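Local atomic coordinates of protein pid-3 (PDB entry 7OCZ), a protein that probably acts in piRNA biogenesis and chromosome segregation and contains a small domain with the topology of an RNA-recognition motif. Residues E12-I17 with V50-N55. Sequence-based numbering, arbitrary orientation.
Sequences ENMLKI and VVALEN
The side-chain amide of Asn-13 presents one flat face to the 54-55 backbone: Glu-54 O stands almost directly above its CG at 3.5 Å, and Asn-55 CA sits on the same side, 3.1 Å from OD1. Although ND2 also lies near Glu-54 O, the approach is over the face, so the angle is poor and no hydrogen bond results. With CG beside the backbone N (chi1 -51°), the amide is placed over the 54-55 backbone. Cut back to alanine, this position is likely to leave a gap over Glu-54 O and Asn-55 CA, where the amide now lies. Beyond it, the strands pair antiparallel. Leu-15 and Val-51 form a hydrogen-bonded pair, N of Leu-15 to O of Val-51 at 2.7 Å and Val-51 N to Leu-15 O at 2.8 Å. A further backbone bond, Leu-53 N to Asn-13 O at 2.7 Å, joins the segments beside this pairing. On the Met-14 face, bends at chi2 and chi3 bring Met-14 CE within 3.6 Å of Val-50 CG1. On the reverse, Ile-17 CG2 meets Val-51 CG2 at 3.9 Å. The order 40-45, 48-52, 14-18, 75-81 fits an RNA-recognition-motif fold, whose two central strands meet here. Leu-15 and Leu-53 pack on Ala-62 of helix 56-66, which Asn-55 N-caps through OD1 to Gln-58 N, while strands 40-45 and 75-81 flank the pair.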
ATOM      1  N   GLU A  12       3.882  -6.273 -19.609  1.00 29.56           N
ATOM      2  CA  GLU A  12       2.822  -7.261 -19.454  1.00 33.65           C
ATOM      3  C   GLU A  12       2.343  -7.372 -18.012  1.00 29.37           C
ATOM      4  O   GLU A  12       1.245  -7.887 -17.770  1.00 30.49           O
ATOM      5  CB  GLU A  12       3.305  -8.625 -19.951  1.00 38.68           C
ATOM      6  CG  GLU A  12       3.881  -8.600 -21.363  1.00 56.40           C
ATOM      7  CD  GLU A  12       2.928  -9.162 -22.404  1.00 75.89           C
ATOM      8  OE1 GLU A  12       1.991  -9.897 -22.022  1.00 70.85           O
ATOM      9  OE2 GLU A  12       3.123  -8.875 -23.605  1.00 84.78           O
ATOM     10  N   ASN A  13       3.143  -6.912 -17.052  1.00 26.94           N
ATOM     11  CA  ASN A  13       2.777  -6.966 -15.644  1.00 30.16           C
ATOM     12  C   ASN A  13       2.068  -5.708 -15.167  1.00 27.92           C
ATOM     13  O   ASN A  13       1.792  -5.590 -13.966  1.00 25.35           O
ATOM     14  CB  ASN A  13       4.026  -7.202 -14.779  1.00 30.43           C
ATOM     15  CG  ASN A  13       4.854  -8.387 -15.247  1.00 40.69           C
ATOM     16  OD1 ASN A  13       4.345  -9.312 -15.880  1.00 40.99           O
ATOM     17  ND2 ASN A  13       6.145  -8.365 -14.929  1.00 46.34           N
ATOM     18  N   MET A  14       1.760  -4.776 -16.065  1.00 22.31           N
ATOM     19  CA  MET A  14       1.284  -3.452 -15.692  1.00 25.54           C
ATOM     20  C   MET A  14      -0.225  -3.366 -15.787  1.00 24.02           C
ATOM     21  O   MET A  14      -0.834  -3.905 -16.713  1.00 21.75           O
ATOM     22  CB  MET A  14       1.883  -2.370 -16.585  1.00 22.30           C
ATOM     23  CG  MET A  14       3.337  -2.565 -16.850  1.00 35.59           C
ATOM     24  SD  MET A  14       4.296  -1.810 -15.554  1.00 53.14           S
ATOM     25  CE  MET A  14       4.427  -0.146 -16.208  1.00 55.45           C
ATOM     26  N   LEU A  15      -0.807  -2.641 -14.847  1.00 20.26           N
ATOM     27  CA  LEU A  15      -2.237  -2.415 -14.775  1.00 21.07           C
ATOM     28  C   LEU A  15      -2.494  -0.917 -14.893  1.00 22.26           C
ATOM     29  O   LEU A  15      -1.755  -0.111 -14.328  1.00 22.78           O
ATOM     30  CB  LEU A  15      -2.769  -2.956 -13.441  1.00 23.04           C
ATOM     31  CG  LEU A  15      -4.246  -2.875 -13.109  1.00 31.77           C
ATOM     32  CD1 LEU A  15      -4.935  -3.837 -14.064  1.00 39.81           C
ATOM     33  CD2 LEU A  15      -4.505  -3.263 -11.673  1.00 30.00           C
ATOM     34  N   LYS A  16      -3.524  -0.541 -15.635  1.00 20.20           N
ATOM     35  CA  LYS A  16      -3.992   0.838 -15.683  1.00 19.97           C
ATOM     36  C   LYS A  16      -5.210   0.965 -14.782  1.00 21.70           C
ATOM     37  O   LYS A  16      -6.144   0.171 -14.900  1.00 22.58           O
ATOM     38  CB  LYS A  16      -4.377   1.239 -17.107  1.00 27.04           C
ATOM     39  CG  LYS A  16      -3.224   1.403 -18.062  1.00 29.48           C
ATOM     40  CD  LYS A  16      -3.733   1.509 -19.499  1.00 35.06           C
ATOM     41  CE  LYS A  16      -4.103   2.923 -19.864  1.00 34.84           C
ATOM     42  NZ  LYS A  16      -4.224   3.046 -21.349  1.00 36.35           N
ATOM     43  N   ILE A  17      -5.216   1.966 -13.906  1.00 20.31           N
ATOM     44  CA  ILE A  17      -6.321   2.148 -12.967  1.00 19.07           C
ATOM     45  C   ILE A  17      -6.687   3.626 -12.905  1.00 21.77           C
ATOM     46  O   ILE A  17      -5.805   4.487 -12.830  1.00 24.20           O
ATOM     47  CB  ILE A  17      -5.975   1.588 -11.569  1.00 20.01           C
ATOM     48  CG1 ILE A  17      -7.154   1.752 -10.601  1.00 23.16           C
ATOM     49  CG2 ILE A  17      -4.688   2.211 -11.027  1.00 19.87           C
ATOM     50  CD1 ILE A  17      -7.052   0.890  -9.346  1.00 28.81           C
ATOM     51  N   VAL A  50      -0.545   3.994 -13.224  1.00 20.77           N
ATOM     52  CA  VAL A  50      -0.125   2.712 -13.778  1.00 19.13           C
ATOM     53  C   VAL A  50       0.585   1.950 -12.667  1.00 22.68           C
ATOM     54  O   VAL A  50       1.422   2.518 -11.958  1.00 20.79           O
ATOM     55  CB  VAL A  50       0.783   2.885 -15.010  1.00 21.13           C
ATOM     56  CG1 VAL A  50       1.293   1.539 -15.492  1.00 20.43           C
ATOM     57  CG2 VAL A  50       0.025   3.584 -16.128  1.00 22.05           C
ATOM     58  N   VAL A  51       0.248   0.673 -12.513  1.00 19.33           N
ATOM     59  CA  VAL A  51       0.682  -0.124 -11.373  1.00 20.85           C
ATOM     60  C   VAL A  51       1.335  -1.402 -11.881  1.00 20.34           C
ATOM     61  O   VAL A  51       0.757  -2.109 -12.711  1.00 20.56           O
ATOM     62  CB  VAL A  51      -0.505  -0.448 -10.442  1.00 18.63           C
ATOM     63  CG1 VAL A  51      -0.067  -1.349  -9.300  1.00 19.79           C
ATOM     64  CG2 VAL A  51      -1.155   0.832  -9.925  1.00 24.40           C
ATOM     65  N   ALA A  52       2.533  -1.700 -11.382  1.00 21.32           N
ATOM     66  CA  ALA A  52       3.242  -2.921 -11.740  1.00 19.52           C
ATOM     67  C   ALA A  52       2.836  -4.031 -10.780  1.00 20.71           C
ATOM     68  O   ALA A  52       3.040  -3.911  -9.567  1.00 21.03           O
ATOM     69  CB  ALA A  52       4.753  -2.707 -11.695  1.00 25.16           C
ATOM     70  N   LEU A  53       2.248  -5.096 -11.317  1.00 18.49           N
ATOM     71  CA  LEU A  53       1.938  -6.287 -10.543  1.00 23.24           C
ATOM     72  C   LEU A  53       3.004  -7.351 -10.797  1.00 23.38           C
ATOM     73  O   LEU A  53       4.029  -7.099 -11.439  1.00 22.63           O
ATOM     74  CB  LEU A  53       0.538  -6.802 -10.869  1.00 19.74           C
ATOM     75  CG  LEU A  53      -0.615  -5.823 -10.622  1.00 18.85           C
ATOM     76  CD1 LEU A  53      -1.937  -6.539 -10.787  1.00 24.61           C
ATOM     77  CD2 LEU A  53      -0.514  -5.180  -9.242  1.00 17.25           C
ATOM     78  N   GLU A  54       2.757  -8.560 -10.289  1.00 25.81           N
ATOM     79  CA  GLU A  54       3.763  -9.616 -10.362  1.00 33.24           C
ATOM     80  C   GLU A  54       3.898 -10.167 -11.778  1.00 32.88           C
ATOM     81  O   GLU A  54       5.012 -10.323 -12.290  1.00 29.90           O
ATOM     82  CB  GLU A  54       3.415 -10.734  -9.380  1.00 32.33           C
ATOM     83  CG  GLU A  54       3.985 -10.544  -7.987  1.00 37.97           C
ATOM     84  CD  GLU A  54       5.498 -10.649  -7.969  1.00 46.91           C
ATOM     85  OE1 GLU A  54       6.173  -9.602  -7.876  1.00 46.41           O
ATOM     86  OE2 GLU A  54       6.013 -11.782  -8.072  1.00 66.07           O
ATOM     87  N   ASN A  55       2.778 -10.476 -12.427  1.00 26.55           N
ATOM     88  CA  ASN A  55       2.809 -11.059 -13.764  1.00 26.13           C
ATOM     89  C   ASN A  55       1.462 -10.824 -14.436  1.00 26.83           C
ATOM     90  O   ASN A  55       0.558 -10.211 -13.863  1.00 24.87           O
ATOM     91  CB  ASN A  55       3.144 -12.553 -13.716  1.00 28.73           C
ATOM     92  CG  ASN A  55       2.200 -13.339 -12.825  1.00 31.15           C
ATOM     93  OD1 ASN A  55       0.976 -13.220 -12.920  1.00 26.24           O
ATOM     94  ND2 ASN A  55       2.772 -14.164 -11.953  1.00 32.01           N
TER